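Local coordinates for protein leucine aminopeptidase 2, chloroplastic (Streptomyces sp. BC16019, PDB 5LHJ) that acts as a metal-dependent aminopeptidase of the M17 family in bottromycin maturation, probably removing unsubstituted N-terminal amino acids from peptides, at residues A197-I200 / R201-A204; A283-G286 / G287-V291; A51-R55 / R56-A60. One frame throughout, in Å; residues are numbered along the deposited sequence.

Interaction 1: A197-I200 / R201-A204; sequences ADRI and RELA
D198 and R201, one turn apart on helix 193-207, lie side by side and point the same way, joined by a salt bridge from R201 NH1 to D198 OD1 at 2.9 Å. The nitrogen donates close to the plane of its own guanidinium but reaches OD1 from above the carboxylate, the two planes being 44° apart. A water lying in the same guanidinium plane accepts from R201 NH1 and donates to D198 O, so this nitrogen is tied to both the side chain and the backbone of D198.

R199 and L203, a turn apart, cross at an angle. R199 leaves the helix with its CG trans to N (chi1 -176°), bends at chi2 and lays one face of its guanidinium over L203 CD2, which comes within 3.5 Å of NH1. E202 CG lies at the guanidinium edge, 4.0 Å from NH1; the opposite charges at R199 NH1 and E202 OE2 stand 4.9 Å apart, not touching. Replacing R199 by an alanine is likely to leave L203 CD2 without its flat lid and E202 without this nearby positive charge. Beneath the side chains the helical ladder runs unbroken, L203 N to R199 O being 2.9 Å.

The inner face of the helix is apolar: A197, I200 and A204 pack on strand 239-245, A197 and A204 also reach strand 210-214, and I200 and L203 touch V292 of helix 286-301.

Interaction 2: A283-G286 / G287-V291; sequences ADMG and GAAAV
M285, at the N-cap position of helix 286-301, meets A289 twice, through its carbonyl and through its methyl end. Along the helix, G287 comes first: its N donates to a water at 2.9 Å that in turn donates to D284 O, linking the helix to the preceding type I turn from A283 to G286. A288 follows, its CB 3.6 Å from M285 O. A289 N then donates an almost straight bond to M285 O at 2.9 Å, while A289 CB receives M285 CE at 3.8 Å. The methionine reaches it by wedging CG between the backbone N and the carbonyl carbon (chi1 40°) and bending again at chi2 and chi3. A290 N continues the ladder to G286 O at 3.0 Å, and V291 N to G287 O.

The small residues let the helix start pack deeply, M285 and A289 against helix 164-185, A288 against L311. D284 and K261 both belong to the manganese site, which holds no metal in this chain; here D284 OD1 makes a salt bridge to K261 NZ and a hydrogen bond with T373 OG1. A288 is hydrogen-bonded, backbone to backbone, to K261. The positive end of the helix dipole would probably add positive potential at the metal site.

Interaction 3: A51-R55 / R56-A60; sequences AFSRR and RGFVA
A Schellman motif ends helix 51-55, and the last turn of the helix is gripped by the loop that follows. Its defining pair of bonds runs from F58 N to S53 O at 3.1 Å and from G57 N to R54 O at 3.0 Å. G57 makes the reversal with a positive phi of 95°, where a CB would jam against the carbonyl oxygen of R56. R56 N bonds to F52 O and, weakly, to S53 O. Side chains also meet across the turn: F52 and R56 run alongside each other, and R56 CG sits over one face of the F52 ring, displaced toward the rim, 3.8 Å from its centroid, in a CH-pi contact. The bend at chi2 (-59°) brings CD along the same ring, 3.8 Å from F52 CZ. Beyond the reversal, S53 OG approaches F58 CB at 3.2 Å.

One water bridges R54 O and F58 O, another R55 O and R56 NH1. The same R56 NH1 donates to A103 O of the second subunit, and R55 NH1 to G73 O there. The chemistry is thus divided: backbone bonds stop the helix, the phenyl face steadies the aliphatic part of R56, and the arginine ends hold the neighbouring subunit.

From the N terminus, interaction 3 comes first and ends the short helix 51-55 in the N-terminal domain before the chain enters strand 65-69, at the edge of the five-stranded sheet. Interaction 1 follows in the catalytic domain, within helix 193-207, and interaction 2 later starts helix 286-301. Each is local and closes no large loop; they run in series without nesting or crossing. Interactions 1 and 2 are near neighbours, about 14 Å between centres and about 6 Å between nearest atoms, without touching. Interaction 3 is remote, about 50 Å and 43 Å from their centres, and faces another subunit, whereas interaction 2 carries one residue of the metal site.

Interaction 1: A197-I200 / R201-A204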
ATOM      1  N   ALA A 197     -14.588  35.694   2.777  1.00 17.90           N
ATOM      2  CA  ALA A 197     -14.534  36.947   3.537  1.00 18.44           C
ATOM      3  C   ALA A 197     -15.617  37.931   3.044  1.00 19.52           C
ATOM      4  O   ALA A 197     -16.304  38.552   3.858  1.00 19.66           O
ATOM      5  CB  ALA A 197     -13.155  37.574   3.447  1.00 18.65           C
ATOM      6  N   ASP A 198     -15.790  38.023   1.729  1.00 20.45           N
ATOM      7  CA  ASP A 198     -16.849  38.872   1.143  1.00 21.88           C
ATOM      8  C   ASP A 198     -18.247  38.441   1.584  1.00 21.93           C
ATOM      9  O   ASP A 198     -19.096  39.285   1.908  1.00 21.68           O
ATOM     10  CB  ASP A 198     -16.785  38.876  -0.385  1.00 23.15           C
ATOM     11  CG  ASP A 198     -15.611  39.661  -0.945  1.00 24.74           C
ATOM     12  OD1 ASP A 198     -14.953  40.436  -0.221  1.00 25.63           O
ATOM     13  OD2 ASP A 198     -15.348  39.484  -2.164  1.00 26.82           O
ATOM     14  N   ARG A 199     -18.491  37.132   1.598  1.00 21.56           N
ATOM     15  CA  ARG A 199     -19.785  36.614   2.016  1.00 22.65           C
ATOM     16  C   ARG A 199     -20.054  36.928   3.498  1.00 21.08           C
ATOM     17  O   ARG A 199     -21.180  37.294   3.857  1.00 20.14           O
ATOM     18  CB  ARG A 199     -19.872  35.104   1.744  1.00 24.35           C
ATOM     19  CG  ARG A 199     -21.224  34.477   2.049  1.00 27.81           C
ATOM     20  CD  ARG A 199     -22.268  34.839   0.992  1.00 30.36           C
ATOM     21  NE  ARG A 199     -23.568  34.217   1.273  1.00 33.75           N
ATOM     22  CZ  ARG A 199     -24.656  34.834   1.752  1.00 36.69           C
ATOM     23  NH1 ARG A 199     -24.667  36.149   2.019  1.00 38.55           N
ATOM     24  NH2 ARG A 199     -25.769  34.120   1.961  1.00 38.16           N
ATOM     25  N   ILE A 200     -19.030  36.787   4.353  1.00 19.56           N
ATOM     26  CA  ILE A 200     -19.174  37.101   5.781  1.00 19.16           C
ATOM     27  C   ILE A 200     -19.497  38.590   5.962  1.00 19.98           C
ATOM     28  O   ILE A 200     -20.356  38.947   6.762  1.00 19.55           O
ATOM     29  CB  ILE A 200     -17.922  36.699   6.594  1.00 18.73           C
ATOM     30  CG1 ILE A 200     -17.752  35.171   6.559  1.00 18.21           C
ATOM     31  CG2 ILE A 200     -18.029  37.170   8.045  1.00 18.92           C
ATOM     32  CD1 ILE A 200     -16.353  34.693   6.941  1.00 17.91           C
ATOM     33  N   ARG A 201     -18.833  39.441   5.198  1.00 20.83           N
ATOM     34  CA  ARG A 201     -19.102  40.873   5.275  1.00 22.52           C
ATOM     35  C   ARG A 201     -20.573  41.159   4.953  1.00 23.04           C
ATOM     36  O   ARG A 201     -21.212  41.954   5.659  1.00 22.93           O
ATOM     37  CB  ARG A 201     -18.206  41.663   4.333  1.00 24.30           C
ATOM     38  CG  ARG A 201     -18.319  43.160   4.552  1.00 26.20           C
ATOM     39  CD  ARG A 201     -17.675  43.950   3.431  1.00 28.16           C
ATOM     40  NE  ARG A 201     -16.220  43.831   3.437  1.00 29.54           N
ATOM     41  CZ  ARG A 201     -15.469  43.137   2.569  1.00 31.27           C
ATOM     42  NH1 ARG A 201     -16.004  42.430   1.559  1.00 31.98           N
ATOM     43  NH2 ARG A 201     -14.138  43.161   2.710  1.00 32.09           N
ATOM     44  N   GLU A 202     -21.099  40.511   3.913  1.00 23.58           N
ATOM     45  CA  GLU A 202     -22.496  40.711   3.511  1.00 25.08           C
ATOM     46  C   GLU A 202     -23.453  40.197   4.578  1.00 24.20           C
ATOM     47  O   GLU A 202     -24.435  40.860   4.903  1.00 23.83           O
ATOM     48  CB  GLU A 202     -22.797  40.063   2.153  1.00 27.12           C
ATOM     49  CG  GLU A 202     -24.283  40.129   1.762  1.00 30.10           C
ATOM     50  CD  GLU A 202     -24.553  40.263   0.263  1.00 33.04           C
ATOM     51  OE1 GLU A 202     -23.610  40.260  -0.554  1.00 37.00           O
ATOM     52  OE2 GLU A 202     -25.735  40.405  -0.115  1.00 35.07           O
ATOM     53  N   LEU A 203     -23.170  39.012   5.125  1.00 22.53           N
ATOM     54  CA  LEU A 203     -23.986  38.476   6.218  1.00 22.53           C
ATOM     55  C   LEU A 203     -24.010  39.399   7.439  1.00 22.95           C
ATOM     56  O   LEU A 203     -25.060  39.601   8.053  1.00 23.11           O
ATOM     57  CB  LEU A 203     -23.510  37.064   6.612  1.00 21.68           C
ATOM     58  CG  LEU A 203     -23.746  35.988   5.550  1.00 21.67           C
ATOM     59  CD1 LEU A 203     -22.883  34.749   5.843  1.00 21.33           C
ATOM     60  CD2 LEU A 203     -25.218  35.622   5.466  1.00 22.13           C
ATOM     61  N   ALA A 204     -22.856  39.960   7.790  1.00 23.78           N
ATOM     62  CA  ALA A 204     -22.733  40.854   8.942  1.00 24.62           C
ATOM     63  C   ALA A 204     -23.593  42.108   8.760  1.00 26.42           C
ATOM     64  O   ALA A 204     -24.241  42.598   9.691  1.00 25.83           O
ATOM     65  CB  ALA A 204     -21.288  41.267   9.128  1.00 24.81           C
TER
HETATM   66  O   HOH W   1     -18.917  41.851   0.738  1.00 32.99           O
HETATM   67  O   HOH W   2     -22.556  37.793  -0.232  1.00 52.30           O

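Interaction 2: A283-G286 / G287-V291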
ATOM      1  N   ALA A 283     -14.500  20.728   2.631  1.00 29.13           N
ATOM      2  CA  ALA A 283     -15.272  20.708   3.903  1.00 27.37           C
ATOM      3  C   ALA A 283     -14.458  21.066   5.166  1.00 24.64           C
ATOM      4  O   ALA A 283     -14.963  21.067   6.314  1.00 23.62           O
ATOM      5  CB  ALA A 283     -15.888  19.349   4.084  1.00 28.01           C
ATOM      6  N   ASP A 284     -13.196  21.399   4.964  1.00 22.33           N
ATOM      7  CA  ASP A 284     -12.342  21.762   6.073  1.00 21.60           C
ATOM      8  C   ASP A 284     -12.514  23.218   6.543  1.00 19.84           C
ATOM      9  O   ASP A 284     -11.715  23.708   7.327  1.00 18.86           O
ATOM     10  CB  ASP A 284     -10.886  21.384   5.782  1.00 22.78           C
ATOM     11  CG  ASP A 284     -10.542  20.005   6.338  1.00 24.15           C
ATOM     12  OD1 ASP A 284     -10.702  19.804   7.565  1.00 25.31           O
ATOM     13  OD2 ASP A 284     -10.135  19.116   5.564  1.00 25.13           O
ATOM     14  N   MET A 285     -13.587  23.866   6.093  1.00 18.58           N
ATOM     15  CA  MET A 285     -14.013  25.179   6.633  1.00 17.97           C
ATOM     16  C   MET A 285     -15.330  25.033   7.417  1.00 17.43           C
ATOM     17  O   MET A 285     -15.996  26.032   7.717  1.00 17.26           O
ATOM     18  CB  MET A 285     -14.109  26.222   5.510  1.00 18.33           C
ATOM     19  CG  MET A 285     -14.704  25.750   4.185  1.00 18.65           C
ATOM     20  SD  MET A 285     -16.310  24.954   4.269  1.00 19.26           S
ATOM     21  CE  MET A 285     -17.352  26.354   4.676  1.00 19.07           C
ATOM     22  N   GLY A 286     -15.675  23.794   7.803  1.00 16.61           N
ATOM     23  CA  GLY A 286     -16.902  23.515   8.559  1.00 16.45           C
ATOM     24  C   GLY A 286     -16.957  24.217   9.912  1.00 16.07           C
ATOM     25  O   GLY A 286     -18.042  24.597  10.372  1.00 16.26           O
ATOM     26  N   GLY A 287     -15.806  24.406  10.541  1.00 15.54           N
ATOM     27  CA  GLY A 287     -15.735  25.125  11.820  1.00 15.53           C
ATOM     28  C   GLY A 287     -16.044  26.612  11.674  1.00 15.62           C
ATOM     29  O   GLY A 287     -16.850  27.174  12.442  1.00 15.74           O
ATOM     30  N   ALA A 288     -15.414  27.242  10.689  1.00 15.34           N
ATOM     31  CA  ALA A 288     -15.714  28.637  10.341  1.00 15.66           C
ATOM     32  C   ALA A 288     -17.180  28.797   9.933  1.00 15.69           C
ATOM     33  O   ALA A 288     -17.832  29.776  10.334  1.00 16.06           O
ATOM     34  CB  ALA A 288     -14.796  29.125   9.228  1.00 15.52           C
ATOM     35  N   ALA A 289     -17.713  27.850   9.157  1.00 15.68           N
ATOM     36  CA  ALA A 289     -19.123  27.882   8.770  1.00 15.81           C
ATOM     37  C   ALA A 289     -20.047  27.855   9.991  1.00 15.83           C
ATOM     38  O   ALA A 289     -21.038  28.597  10.039  1.00 15.87           O
ATOM     39  CB  ALA A 289     -19.474  26.727   7.838  1.00 16.01           C
ATOM     40  N   ALA A 290     -19.739  26.999  10.954  1.00 15.50           N
ATOM     41  CA  ALA A 290     -20.557  26.870  12.158  1.00 15.77           C
ATOM     42  C   ALA A 290     -20.531  28.149  12.998  1.00 15.96           C
ATOM     43  O   ALA A 290     -21.579  28.607  13.490  1.00 16.19           O
ATOM     44  CB  ALA A 290     -20.114  25.681  12.999  1.00 15.96           C
ATOM     45  N   VAL A 291     -19.350  28.739  13.123  1.00 15.82           N
ATOM     46  CA  VAL A 291     -19.172  29.971  13.892  1.00 16.34           C
ATOM     47  C   VAL A 291     -19.899  31.142  13.234  1.00 16.65           C
ATOM     48  O   VAL A 291     -20.629  31.886  13.915  1.00 16.97           O
ATOM     49  CB  VAL A 291     -17.676  30.288  14.129  1.00 16.05           C
ATOM     50  CG1 VAL A 291     -17.466  31.689  14.720  1.00 16.27           C
ATOM     51  CG2 VAL A 291     -17.056  29.247  15.058  1.00 16.12           C
TER
HETATM   52  O   HOH W   3     -13.073  23.595  10.066  1.00 15.39           O

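Interaction 3: A51-R55 / R56-A60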
ATOM      1  N   ALA A  51     -58.679   2.390   8.892  1.00 31.63           N
ATOM      2  CA  ALA A  51     -58.469   1.044   8.387  1.00 31.32           C
ATOM      3  C   ALA A  51     -57.398   1.006   7.283  1.00 29.44           C
ATOM      4  O   ALA A  51     -56.544   0.121   7.289  1.00 28.78           O
ATOM      5  CB  ALA A  51     -59.780   0.440   7.891  1.00 31.58           C
ATOM      6  N   PHE A  52     -57.446   1.964   6.355  1.00 28.19           N
ATOM      7  CA  PHE A  52     -56.456   2.010   5.274  1.00 27.58           C
ATOM      8  C   PHE A  52     -55.035   2.067   5.831  1.00 27.22           C
ATOM      9  O   PHE A  52     -54.166   1.310   5.394  1.00 27.85           O
ATOM     10  CB  PHE A  52     -56.697   3.183   4.331  1.00 27.03           C
ATOM     11  CG  PHE A  52     -55.638   3.326   3.274  1.00 26.45           C
ATOM     12  CD1 PHE A  52     -55.513   2.377   2.267  1.00 26.08           C
ATOM     13  CD2 PHE A  52     -54.728   4.378   3.311  1.00 25.84           C
ATOM     14  CE1 PHE A  52     -54.521   2.492   1.303  1.00 25.54           C
ATOM     15  CE2 PHE A  52     -53.746   4.498   2.343  1.00 25.37           C
ATOM     16  CZ  PHE A  52     -53.644   3.556   1.335  1.00 25.49           C
ATOM     17  N   SER A  53     -54.817   2.954   6.802  1.00 27.23           N
ATOM     18  CA  SER A  53     -53.515   3.107   7.452  1.00 27.35           C
ATOM     19  C   SER A  53     -53.031   1.806   8.099  1.00 27.69           C
ATOM     20  O   SER A  53     -51.876   1.415   7.907  1.00 27.22           O
ATOM     21  CB  SER A  53     -53.584   4.235   8.491  1.00 27.98           C
ATOM     22  OG  SER A  53     -52.301   4.553   8.975  1.00 29.00           O
ATOM     23  N   ARG A  54     -53.918   1.119   8.819  1.00 27.91           N
ATOM     24  CA  ARG A  54     -53.604  -0.208   9.378  1.00 29.46           C
ATOM     25  C   ARG A  54     -53.265  -1.235   8.291  1.00 28.66           C
ATOM     26  O   ARG A  54     -52.292  -1.977   8.419  1.00 28.47           O
ATOM     27  CB  ARG A  54     -54.765  -0.744  10.234  1.00 31.96           C
ATOM     28  CG  ARG A  54     -54.956  -0.014  11.555  1.00 34.22           C
ATOM     29  CD  ARG A  54     -55.859  -0.793  12.509  1.00 36.97           C
ATOM     30  NE  ARG A  54     -57.209  -1.012  11.972  1.00 38.62           N
ATOM     31  CZ  ARG A  54     -58.198  -0.112  11.964  1.00 39.97           C
ATOM     32  NH1 ARG A  54     -58.026   1.114  12.459  1.00 40.82           N
ATOM     33  NH2 ARG A  54     -59.382  -0.444  11.447  1.00 40.80           N
ATOM     34  N   ARG A  55     -54.054  -1.250   7.216  1.00 28.45           N
ATOM     35  CA  ARG A  55     -53.841  -2.180   6.094  1.00 28.28           C
ATOM     36  C   ARG A  55     -52.513  -1.961   5.368  1.00 27.94           C
ATOM     37  O   ARG A  55     -51.982  -2.897   4.773  1.00 27.44           O
ATOM     38  CB  ARG A  55     -54.992  -2.088   5.085  1.00 28.68           C
ATOM     39  CG  ARG A  55     -56.297  -2.670   5.603  1.00 29.53           C
ATOM     40  CD  ARG A  55     -57.500  -2.123   4.850  1.00 29.72           C
ATOM     41  NE  ARG A  55     -58.754  -2.581   5.447  1.00 30.63           N
ATOM     42  CZ  ARG A  55     -59.956  -2.041   5.245  1.00 31.31           C
ATOM     43  NH1 ARG A  55     -60.132  -0.996   4.439  1.00 31.02           N
ATOM     44  NH2 ARG A  55     -61.014  -2.566   5.861  1.00 32.42           N
ATOM     45  N   ARG A  56     -52.003  -0.725   5.412  1.00 26.67           N
ATOM     46  CA  ARG A  56     -50.680  -0.382   4.879  1.00 26.69           C
ATOM     47  C   ARG A  56     -49.509  -0.680   5.818  1.00 26.81           C
ATOM     48  O   ARG A  56     -48.357  -0.556   5.410  1.00 27.32           O
ATOM     49  CB  ARG A  56     -50.635   1.101   4.457  1.00 26.06           C
ATOM     50  CG  ARG A  56     -51.555   1.474   3.295  1.00 26.15           C
ATOM     51  CD  ARG A  56     -51.261   0.692   2.019  1.00 25.98           C
ATOM     52  NE  ARG A  56     -49.907   0.952   1.509  1.00 25.61           N
ATOM     53  CZ  ARG A  56     -49.121   0.071   0.881  1.00 25.86           C
ATOM     54  NH1 ARG A  56     -49.496  -1.191   0.679  1.00 26.19           N
ATOM     55  NH2 ARG A  56     -47.922   0.460   0.456  1.00 25.76           N
ATOM     56  N   GLY A  57     -49.790  -1.065   7.060  1.00 26.88           N
ATOM     57  CA  GLY A  57     -48.766  -1.443   8.018  1.00 27.13           C
ATOM     58  C   GLY A  57     -48.302  -0.339   8.943  1.00 26.71           C
ATOM     59  O   GLY A  57     -47.234  -0.453   9.547  1.00 26.96           O
ATOM     60  N   PHE A  58     -49.090   0.727   9.081  1.00 26.30           N
ATOM     61  CA  PHE A  58     -48.724   1.795  10.001  1.00 26.02           C
ATOM     62  C   PHE A  58     -48.774   1.258  11.425  1.00 27.01           C
ATOM     63  O   PHE A  58     -49.830   0.793  11.866  1.00 27.92           O
ATOM     64  CB  PHE A  58     -49.648   3.008   9.888  1.00 25.21           C
ATOM     65  CG  PHE A  58     -49.195   4.174  10.734  1.00 24.59           C
ATOM     66  CD1 PHE A  58     -48.167   5.005  10.290  1.00 24.17           C
ATOM     67  CD2 PHE A  58     -49.764   4.419  11.981  1.00 24.36           C
ATOM     68  CE1 PHE A  58     -47.724   6.065  11.069  1.00 23.54           C
ATOM     69  CE2 PHE A  58     -49.322   5.479  12.768  1.00 24.21           C
ATOM     70  CZ  PHE A  58     -48.304   6.303  12.307  1.00 23.92           C
ATOM     71  N   VAL A  59     -47.634   1.314  12.120  1.00 27.02           N
ATOM     72  CA  VAL A  59     -47.537   0.912  13.530  1.00 28.07           C
ATOM     73  C   VAL A  59     -46.850   1.993  14.397  1.00 28.03           C
ATOM     74  O   VAL A  59     -46.350   1.703  15.497  1.00 28.55           O
ATOM     75  CB  VAL A  59     -46.835  -0.460  13.681  1.00 28.98           C
ATOM     76  CG1 VAL A  59     -47.646  -1.561  13.002  1.00 29.25           C
ATOM     77  CG2 VAL A  59     -45.414  -0.423  13.131  1.00 29.01           C
ATOM     78  N   ALA A  60     -46.853   3.235  13.901  1.00 27.11           N
ATOM     79  CA  ALA A  60     -46.276   4.380  14.587  1.00 27.25           C
ATOM     80  C   ALA A  60     -44.785   4.265  14.936  1.00 28.11           C
ATOM     81  O   ALA A  60     -44.352   4.831  15.937  1.00 28.33           O
ATOM     82  CB  ALA A  60     -47.098   4.710  15.822  1.00 27.74           C
TER
HETATM   83  O   HOH W   4     -50.777  -1.876  10.961  1.00 47.02           O
HETATM   84  O   HOH W   5     -51.169  -2.998   2.003  1.00 29.49           O